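Local coordinates for protein mannonate dehydratase (Streptococcus suis, PDB 3BDK) that probably catalyses the manganese- or iron-dependent dehydration of D-mannonate to 2-dehydro-3-deoxy-D-gluconate in a xylose isomerase-like TIM barrel, at residues Ile92-Tyr106 with Leu194-Leu206. Numbering follows the deposited sequence.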
ATOM      1  N   ILE A  92     -14.693  37.204  -1.626  1.00 45.68           N
ATOM      2  CA  ILE A  92     -14.745  36.871  -3.050  1.00 45.33           C
ATOM      3  C   ILE A  92     -15.910  35.928  -3.312  1.00 45.87           C
ATOM      4  O   ILE A  92     -16.677  36.133  -4.254  1.00 46.13           O
ATOM      5  CB  ILE A  92     -13.434  36.265  -3.601  1.00 44.81           C
ATOM      6  CG1 ILE A  92     -12.299  37.285  -3.513  1.00 44.15           C
ATOM      7  CG2 ILE A  92     -13.626  35.824  -5.055  1.00 43.19           C
ATOM      8  CD1 ILE A  92     -10.904  36.679  -3.626  1.00 44.25           C
ATOM      9  N   LYS A  93     -16.038  34.910  -2.460  1.00 46.37           N
ATOM     10  CA  LYS A  93     -17.118  33.929  -2.551  1.00 46.47           C
ATOM     11  C   LYS A  93     -18.493  34.602  -2.479  1.00 47.03           C
ATOM     12  O   LYS A  93     -19.407  34.216  -3.214  1.00 47.34           O
ATOM     13  CB  LYS A  93     -16.984  32.866  -1.444  1.00 46.55           C
ATOM     14  CG  LYS A  93     -15.976  31.725  -1.690  1.00 45.63           C
ATOM     15  CD  LYS A  93     -15.816  30.876  -0.419  1.00 46.09           C
ATOM     16  CE  LYS A  93     -14.780  29.763  -0.575  1.00 45.42           C
ATOM     17  NZ  LYS A  93     -14.411  29.126   0.725  1.00 42.16           N
ATOM     18  N   GLN A  94     -18.623  35.612  -1.614  1.00 47.12           N
ATOM     19  CA  GLN A  94     -19.874  36.359  -1.423  1.00 47.20           C
ATOM     20  C   GLN A  94     -20.116  37.465  -2.461  1.00 47.83           C
ATOM     21  O   GLN A  94     -21.183  38.080  -2.473  1.00 47.85           O
ATOM     22  CB  GLN A  94     -19.902  36.987  -0.033  1.00 46.87           C
ATOM     23  CG  GLN A  94     -20.389  36.091   1.071  1.00 46.31           C
ATOM     24  CD  GLN A  94     -20.008  36.619   2.453  1.00 47.34           C
ATOM     25  OE1 GLN A  94     -20.872  36.922   3.284  1.00 48.40           O
ATOM     26  NE2 GLN A  94     -18.712  36.730   2.703  1.00 46.69           N
ATOM     27  N   GLY A  95     -19.133  37.726  -3.318  1.00 48.61           N
ATOM     28  CA  GLY A  95     -19.206  38.834  -4.279  1.00 49.57           C
ATOM     29  C   GLY A  95     -19.336  40.239  -3.686  1.00 50.48           C
ATOM     30  O   GLY A  95     -19.997  41.109  -4.270  1.00 50.89           O
ATOM     31  N   LYS A  96     -18.714  40.480  -2.536  1.00 51.01           N
ATOM     32  CA  LYS A  96     -18.770  41.803  -1.897  1.00 52.05           C
ATOM     33  C   LYS A  96     -17.838  42.825  -2.612  1.00 52.64           C
ATOM     34  O   LYS A  96     -16.877  42.415  -3.281  1.00 52.72           O
ATOM     35  CB  LYS A  96     -18.483  41.670  -0.393  1.00 52.21           C
ATOM     36  CG  LYS A  96     -19.476  40.758   0.353  1.00 51.91           C
ATOM     37  CD  LYS A  96     -19.084  40.547   1.809  1.00 52.37           C
ATOM     38  CE  LYS A  96     -19.713  41.604   2.721  1.00 53.89           C
ATOM     39  NZ  LYS A  96     -18.808  42.014   3.847  1.00 54.63           N
ATOM     40  N   PRO A  97     -18.106  44.151  -2.479  1.00 52.94           N
ATOM     41  CA  PRO A  97     -17.507  45.145  -3.404  1.00 53.06           C
ATOM     42  C   PRO A  97     -15.986  45.222  -3.278  1.00 53.19           C
ATOM     43  O   PRO A  97     -15.271  45.347  -4.285  1.00 53.38           O
ATOM     44  CB  PRO A  97     -18.132  46.471  -2.958  1.00 53.11           C
ATOM     45  CG  PRO A  97     -19.274  46.105  -2.083  1.00 53.25           C
ATOM     46  CD  PRO A  97     -18.910  44.810  -1.438  1.00 53.07           C
ATOM     47  N   ASN A  98     -15.524  45.130  -2.034  1.00 52.95           N
ATOM     48  CA  ASN A  98     -14.126  44.956  -1.660  1.00 52.80           C
ATOM     49  C   ASN A  98     -13.435  43.714  -2.195  1.00 52.50           C
ATOM     50  O   ASN A  98     -12.416  43.319  -1.646  1.00 52.70           O
ATOM     51  CB  ASN A  98     -14.074  44.815  -0.144  1.00 53.10           C
ATOM     52  CG  ASN A  98     -14.991  43.708   0.355  1.00 53.78           C
ATOM     53  OD1 ASN A  98     -16.209  43.893   0.428  1.00 55.98           O
ATOM     54  ND2 ASN A  98     -14.419  42.551   0.676  1.00 52.19           N
ATOM     55  N   ARG A  99     -13.984  43.068  -3.215  1.00 52.26           N
ATOM     56  CA  ARG A  99     -13.404  41.818  -3.680  1.00 52.12           C
ATOM     57  C   ARG A  99     -12.202  42.007  -4.581  1.00 52.22           C
ATOM     58  O   ARG A  99     -11.286  41.184  -4.545  1.00 52.51           O
ATOM     59  CB  ARG A  99     -14.447  40.903  -4.342  1.00 52.46           C
ATOM     60  CG  ARG A  99     -14.980  41.345  -5.720  1.00 52.58           C
ATOM     61  CD  ARG A  99     -16.151  40.478  -6.143  1.00 52.17           C
ATOM     62  NE  ARG A  99     -16.911  41.043  -7.254  1.00 52.75           N
ATOM     63  CZ  ARG A  99     -17.927  40.430  -7.863  1.00 53.58           C
ATOM     64  NH1 ARG A  99     -18.316  39.217  -7.475  1.00 54.32           N
ATOM     65  NH2 ARG A  99     -18.550  41.024  -8.869  1.00 53.36           N
ATOM     66  N   ASP A 100     -12.209  43.082  -5.372  1.00 52.34           N
ATOM     67  CA  ASP A 100     -11.186  43.348  -6.402  1.00 52.31           C
ATOM     68  C   ASP A 100      -9.754  43.339  -5.893  1.00 52.05           C
ATOM     69  O   ASP A 100      -8.862  42.779  -6.533  1.00 51.82           O
ATOM     70  CB  ASP A 100     -11.457  44.682  -7.102  1.00 52.53           C
ATOM     71  CG  ASP A 100     -12.296  44.521  -8.354  1.00 53.30           C
ATOM     72  OD1 ASP A 100     -12.172  43.465  -9.018  1.00 54.13           O
ATOM     73  OD2 ASP A 100     -13.075  45.450  -8.667  1.00 53.45           O
ATOM     74  N   ALA A 101      -9.554  43.981  -4.745  1.00 51.95           N
ATOM     75  CA  ALA A 101      -8.269  44.014  -4.071  1.00 51.70           C
ATOM     76  C   ALA A 101      -7.870  42.601  -3.631  1.00 51.64           C
ATOM     77  O   ALA A 101      -6.730  42.188  -3.821  1.00 51.78           O
ATOM     78  CB  ALA A 101      -8.329  44.961  -2.871  1.00 51.69           C
ATOM     79  N   LEU A 102      -8.812  41.861  -3.048  1.00 51.34           N
ATOM     80  CA  LEU A 102      -8.527  40.497  -2.607  1.00 50.74           C
ATOM     81  C   LEU A 102      -8.109  39.649  -3.804  1.00 50.50           C
ATOM     82  O   LEU A 102      -7.099  38.939  -3.744  1.00 50.43           O
ATOM     83  CB  LEU A 102      -9.700  39.905  -1.815  1.00 50.47           C
ATOM     84  CG  LEU A 102      -9.997  40.677  -0.508  1.00 50.01           C
ATOM     85  CD1 LEU A 102     -11.460  40.613  -0.119  1.00 50.63           C
ATOM     86  CD2 LEU A 102      -9.142  40.239   0.661  1.00 49.70           C
ATOM     87  N   ILE A 103      -8.847  39.785  -4.905  1.00 50.37           N
ATOM     88  CA  ILE A 103      -8.496  39.132  -6.170  1.00 50.17           C
ATOM     89  C   ILE A 103      -7.116  39.583  -6.665  1.00 50.50           C
ATOM     90  O   ILE A 103      -6.369  38.787  -7.243  1.00 49.67           O
ATOM     91  CB  ILE A 103      -9.583  39.358  -7.254  1.00 50.06           C
ATOM     92  CG1 ILE A 103     -10.867  38.619  -6.865  1.00 50.11           C
ATOM     93  CG2 ILE A 103      -9.093  38.902  -8.638  1.00 49.03           C
ATOM     94  CD1 ILE A 103     -12.065  38.941  -7.729  1.00 50.39           C
ATOM     95  N   GLU A 104      -6.793  40.856  -6.426  1.00 51.03           N
ATOM     96  CA  GLU A 104      -5.449  41.380  -6.693  1.00 51.88           C
ATOM     97  C   GLU A 104      -4.376  40.550  -5.996  1.00 51.64           C
ATOM     98  O   GLU A 104      -3.510  39.962  -6.639  1.00 51.38           O
ATOM     99  CB  GLU A 104      -5.330  42.843  -6.256  1.00 52.06           C
ATOM    100  CG  GLU A 104      -5.807  43.816  -7.295  1.00 54.39           C
ATOM    101  CD  GLU A 104      -5.274  43.473  -8.670  1.00 56.62           C
ATOM    102  OE1 GLU A 104      -4.034  43.310  -8.798  1.00 57.67           O
ATOM    103  OE2 GLU A 104      -6.101  43.356  -9.608  1.00 57.18           O
ATOM    104  N   ASN A 105      -4.466  40.500  -4.674  1.00 51.72           N
ATOM    105  CA  ASN A 105      -3.551  39.725  -3.866  1.00 52.36           C
ATOM    106  C   ASN A 105      -3.459  38.273  -4.290  1.00 52.61           C
ATOM    107  O   ASN A 105      -2.394  37.665  -4.182  1.00 52.65           O
ATOM    108  CB  ASN A 105      -3.930  39.860  -2.394  1.00 52.26           C
ATOM    109  CG  ASN A 105      -3.528  41.210  -1.824  1.00 52.59           C
ATOM    110  OD1 ASN A 105      -4.202  41.748  -0.947  1.00 53.37           O
ATOM    111  ND2 ASN A 105      -2.420  41.770  -2.332  1.00 52.00           N
ATOM    112  N   TYR A 106      -4.583  37.745  -4.788  1.00 53.29           N
ATOM    113  CA  TYR A 106      -4.673  36.395  -5.354  1.00 53.64           C
ATOM    114  C   TYR A 106      -3.989  36.322  -6.733  1.00 54.00           C
ATOM    115  O   TYR A 106      -3.370  35.306  -7.055  1.00 54.02           O
ATOM    116  CB  TYR A 106      -6.144  35.938  -5.432  1.00 53.70           C
ATOM    117  CG  TYR A 106      -6.338  34.432  -5.402  1.00 53.67           C
ATOM    118  CD1 TYR A 106      -6.204  33.670  -6.561  1.00 53.31           C
ATOM    119  CD2 TYR A 106      -6.658  33.769  -4.215  1.00 54.37           C
ATOM    120  CE1 TYR A 106      -6.370  32.293  -6.545  1.00 53.42           C
ATOM    121  CE2 TYR A 106      -6.828  32.370  -4.186  1.00 54.27           C
ATOM    122  CZ  TYR A 106      -6.676  31.640  -5.361  1.00 53.98           C
ATOM    123  OH  TYR A 106      -6.837  30.265  -5.377  1.00 53.49           O
ATOM    124  N   LEU A 194     -23.860  32.508  -6.587  1.00 37.73           N
ATOM    125  CA  LEU A 194     -22.550  31.921  -6.312  1.00 37.16           C
ATOM    126  C   LEU A 194     -21.895  31.474  -7.604  1.00 37.35           C
ATOM    127  O   LEU A 194     -20.677  31.513  -7.722  1.00 37.49           O
ATOM    128  CB  LEU A 194     -22.659  30.751  -5.339  1.00 37.08           C
ATOM    129  CG  LEU A 194     -21.360  30.297  -4.669  1.00 35.92           C
ATOM    130  CD1 LEU A 194     -20.864  31.359  -3.691  1.00 36.44           C
ATOM    131  CD2 LEU A 194     -21.559  28.997  -3.964  1.00 33.78           C
ATOM    132  N   TRP A 195     -22.692  31.049  -8.574  1.00 37.53           N
ATOM    133  CA  TRP A 195     -22.144  30.821  -9.910  1.00 38.42           C
ATOM    134  C   TRP A 195     -21.549  32.123 -10.434  1.00 38.68           C
ATOM    135  O   TRP A 195     -20.393  32.156 -10.826  1.00 39.23           O
ATOM    136  CB  TRP A 195     -23.188  30.244 -10.878  1.00 38.22           C
ATOM    137  CG  TRP A 195     -23.330  28.740 -10.790  1.00 38.70           C
ATOM    138  CD1 TRP A 195     -24.411  28.050 -10.334  1.00 38.67           C
ATOM    139  CD2 TRP A 195     -22.356  27.747 -11.173  1.00 38.47           C
ATOM    140  NE1 TRP A 195     -24.177  26.699 -10.414  1.00 39.23           N
ATOM    141  CE2 TRP A 195     -22.921  26.488 -10.917  1.00 38.35           C
ATOM    142  CE3 TRP A 195     -21.060  27.806 -11.705  1.00 38.68           C
ATOM    143  CZ2 TRP A 195     -22.242  25.297 -11.173  1.00 39.22           C
ATOM    144  CZ3 TRP A 195     -20.382  26.617 -11.961  1.00 38.16           C
ATOM    145  CH2 TRP A 195     -20.969  25.385 -11.696  1.00 38.50           C
ATOM    146  N   ALA A 196     -22.332  33.198 -10.365  1.00 39.22           N
ATOM    147  CA  ALA A 196     -21.898  34.540 -10.771  1.00 39.58           C
ATOM    148  C   ALA A 196     -20.652  35.032 -10.038  1.00 39.66           C
ATOM    149  O   ALA A 196     -19.774  35.635 -10.642  1.00 39.81           O
ATOM    150  CB  ALA A 196     -23.035  35.539 -10.595  1.00 39.37           C
ATOM    151  N   ASN A 197     -20.581  34.791  -8.739  1.00 39.66           N
ATOM    152  CA  ASN A 197     -19.423  35.207  -7.997  1.00 39.89           C
ATOM    153  C   ASN A 197     -18.177  34.470  -8.475  1.00 40.79           C
ATOM    154  O   ASN A 197     -17.087  35.062  -8.540  1.00 41.40           O
ATOM    155  CB  ASN A 197     -19.670  35.031  -6.509  1.00 39.76           C
ATOM    156  CG  ASN A 197     -20.810  35.908  -6.011  1.00 39.65           C
ATOM    157  OD1 ASN A 197     -21.298  36.772  -6.734  1.00 40.01           O
ATOM    158  ND2 ASN A 197     -21.235  35.691  -4.779  1.00 40.17           N
ATOM    159  N   LEU A 198     -18.357  33.204  -8.856  1.00 41.00           N
ATOM    160  CA  LEU A 198     -17.272  32.353  -9.306  1.00 41.30           C
ATOM    161  C   LEU A 198     -16.836  32.739 -10.692  1.00 41.94           C
ATOM    162  O   LEU A 198     -15.643  32.820 -10.971  1.00 42.03           O
ATOM    163  CB  LEU A 198     -17.686  30.875  -9.307  1.00 41.47           C
ATOM    164  CG  LEU A 198     -16.710  29.836  -9.904  1.00 40.90           C
ATOM    165  CD1 LEU A 198     -15.388  29.766  -9.136  1.00 38.88           C
ATOM    166  CD2 LEU A 198     -17.353  28.463  -9.965  1.00 40.74           C
ATOM    167  N   GLU A 199     -17.806  32.948 -11.571  1.00 42.53           N
ATOM    168  CA  GLU A 199     -17.503  33.329 -12.929  1.00 43.28           C
ATOM    169  C   GLU A 199     -16.661  34.606 -12.962  1.00 43.76           C
ATOM    170  O   GLU A 199     -15.669  34.688 -13.687  1.00 43.77           O
ATOM    171  CB  GLU A 199     -18.785  33.512 -13.710  1.00 43.49           C
ATOM    172  CG  GLU A 199     -18.567  33.419 -15.212  1.00 44.80           C
ATOM    173  CD  GLU A 199     -19.728  33.964 -15.984  1.00 46.83           C
ATOM    174  OE1 GLU A 199     -20.867  33.870 -15.462  1.00 45.98           O
ATOM    175  OE2 GLU A 199     -19.495  34.501 -17.095  1.00 47.49           O
ATOM    176  N   TYR A 200     -17.057  35.581 -12.151  1.00 44.27           N
ATOM    177  CA  TYR A 200     -16.328  36.820 -11.989  1.00 45.28           C
ATOM    178  C   TYR A 200     -14.885  36.554 -11.582  1.00 45.68           C
ATOM    179  O   TYR A 200     -13.951  37.132 -12.150  1.00 45.89           O
ATOM    180  CB  TYR A 200     -17.002  37.665 -10.918  1.00 45.96           C
ATOM    181  CG  TYR A 200     -16.439  39.069 -10.761  1.00 46.88           C
ATOM    182  CD1 TYR A 200     -16.904  40.123 -11.558  1.00 47.83           C
ATOM    183  CD2 TYR A 200     -15.465  39.345  -9.803  1.00 46.39           C
ATOM    184  CE1 TYR A 200     -16.407  41.412 -11.409  1.00 48.61           C
ATOM    185  CE2 TYR A 200     -14.958  40.628  -9.644  1.00 47.97           C
ATOM    186  CZ  TYR A 200     -15.435  41.662 -10.446  1.00 48.22           C
ATOM    187  OH  TYR A 200     -14.935  42.940 -10.291  1.00 47.28           O
ATOM    188  N   PHE A 201     -14.727  35.684 -10.587  1.00 45.97           N
ATOM    189  CA  PHE A 201     -13.420  35.256 -10.071  1.00 46.11           C
ATOM    190  C   PHE A 201     -12.585  34.535 -11.135  1.00 45.79           C
ATOM    191  O   PHE A 201     -11.406  34.814 -11.289  1.00 45.42           O
ATOM    192  CB  PHE A 201     -13.640  34.363  -8.838  1.00 46.15           C
ATOM    193  CG  PHE A 201     -12.387  33.755  -8.269  1.00 46.61           C
ATOM    194  CD1 PHE A 201     -12.119  32.399  -8.447  1.00 46.67           C
ATOM    195  CD2 PHE A 201     -11.505  34.519  -7.505  1.00 46.77           C
ATOM    196  CE1 PHE A 201     -10.983  31.822  -7.907  1.00 47.16           C
ATOM    197  CE2 PHE A 201     -10.365  33.947  -6.947  1.00 47.07           C
ATOM    198  CZ  PHE A 201     -10.096  32.600  -7.155  1.00 47.34           C
ATOM    199  N   ILE A 202     -13.218  33.626 -11.867  1.00 45.97           N
ATOM    200  CA  ILE A 202     -12.548  32.831 -12.887  1.00 46.47           C
ATOM    201  C   ILE A 202     -12.018  33.720 -14.010  1.00 47.11           C
ATOM    202  O   ILE A 202     -10.813  33.748 -14.264  1.00 47.11           O
ATOM    203  CB  ILE A 202     -13.468  31.699 -13.437  1.00 46.06           C
ATOM    204  CG1 ILE A 202     -13.634  30.572 -12.407  1.00 46.78           C
ATOM    205  CG2 ILE A 202     -12.955  31.136 -14.740  1.00 46.00           C
ATOM    206  CD1 ILE A 202     -12.327  29.958 -11.855  1.00 47.89           C
ATOM    207  N   LYS A 203     -12.895  34.476 -14.665  1.00 48.10           N
ATOM    208  CA  LYS A 203     -12.434  35.240 -15.824  1.00 49.04           C
ATOM    209  C   LYS A 203     -11.441  36.304 -15.416  1.00 48.79           C
ATOM    210  O   LYS A 203     -10.655  36.749 -16.235  1.00 49.17           O
ATOM    211  CB  LYS A 203     -13.571  35.768 -16.723  1.00 49.09           C
ATOM    212  CG  LYS A 203     -14.675  36.554 -16.027  1.00 50.06           C
ATOM    213  CD  LYS A 203     -15.799  36.954 -17.000  1.00 49.90           C
ATOM    214  CE  LYS A 203     -16.404  35.733 -17.660  1.00 52.13           C
ATOM    215  NZ  LYS A 203     -16.461  34.594 -16.694  1.00 52.93           N
ATOM    216  N   ALA A 204     -11.462  36.668 -14.139  1.00 48.87           N
ATOM    217  CA  ALA A 204     -10.450  37.538 -13.556  1.00 49.48           C
ATOM    218  C   ALA A 204      -9.047  36.897 -13.536  1.00 50.27           C
ATOM    219  O   ALA A 204      -8.073  37.516 -13.994  1.00 50.29           O
ATOM    220  CB  ALA A 204     -10.859  37.968 -12.142  1.00 48.87           C
ATOM    221  N   ILE A 205      -8.961  35.660 -13.024  1.00 50.79           N
ATOM    222  CA  ILE A 205      -7.676  35.042 -12.674  1.00 51.51           C
ATOM    223  C   ILE A 205      -7.037  34.148 -13.736  1.00 52.23           C
ATOM    224  O   ILE A 205      -5.837  33.873 -13.673  1.00 52.73           O
ATOM    225  CB  ILE A 205      -7.729  34.251 -11.321  1.00 51.45           C
ATOM    226  CG1 ILE A 205      -8.540  32.956 -11.456  1.00 51.39           C
ATOM    227  CG2 ILE A 205      -8.244  35.134 -10.191  1.00 51.43           C
ATOM    228  CD1 ILE A 205      -8.280  31.960 -10.350  1.00 51.45           C
ATOM    229  N   LEU A 206      -7.816  33.693 -14.705  1.00 52.85           N
ATOM    230  CA  LEU A 206      -7.300  32.727 -15.657  1.00 53.33           C
ATOM    231  C   LEU A 206      -6.177  33.230 -16.575  1.00 53.74           C
ATOM    232  O   LEU A 206      -5.116  32.611 -16.619  1.00 53.71           O
ATOM    233  CB  LEU A 206      -8.432  32.034 -16.414  1.00 53.20           C
ATOM    234  CG  LEU A 206      -8.849  30.664 -15.846  1.00 54.27           C
ATOM    235  CD1 LEU A 206      -8.063  29.511 -16.483  1.00 54.64           C
ATOM    236  CD2 LEU A 206      -8.759  30.596 -14.324  1.00 53.08           C
TER
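Arg99 and Tyr200 stack where two neighbouring outer helices of the TIM barrel, 99-114 and 191-210, pack; their segments 99-106 and 194-206 cross at -41° with axes 10.4 Å apart at closest approach. The guanidinium lies flat on the phenol ring in a cation-pi contact, Arg99 CZ standing 3.4 Å from the ring centroid of Tyr200. CG of Arg99 sits between the backbone N and the carbonyl carbon (chi1 71°), and the extended chain lays the guanidinium over the ring.

Two polar bonds join the segments. Asn197 ND2 donates to Lys93 O at 2.8 Å, gripping the end of the short helix that begins at residue 90, just before Gly95 closes it in a Schellman motif. At the hydroxyl end of the same ring, Tyr200 OH gives its proton to Asp100 OD1 at 3.1 Å, on its syn side but tilted out of the carboxylate plane.

Apolar packing fills the inner side of the interface. Ile103 is a knob in the hole formed by Tyr200, Phe201, Ala204 and Ile205; its CD1 meets the edge of the Tyr200 ring while CG2 rests on Ala204 CB. Deeper, toward strand 120-123, whose Tyr123 touches both side chains, Phe201 and Tyr106 make a T-shaped pair with planes at 72°. Tyr106 OH bonds to Ile86 O, and the edge of Phe201 addresses the face of Tyr106, its CZ lying 3.8 Å from Tyr106 CE1.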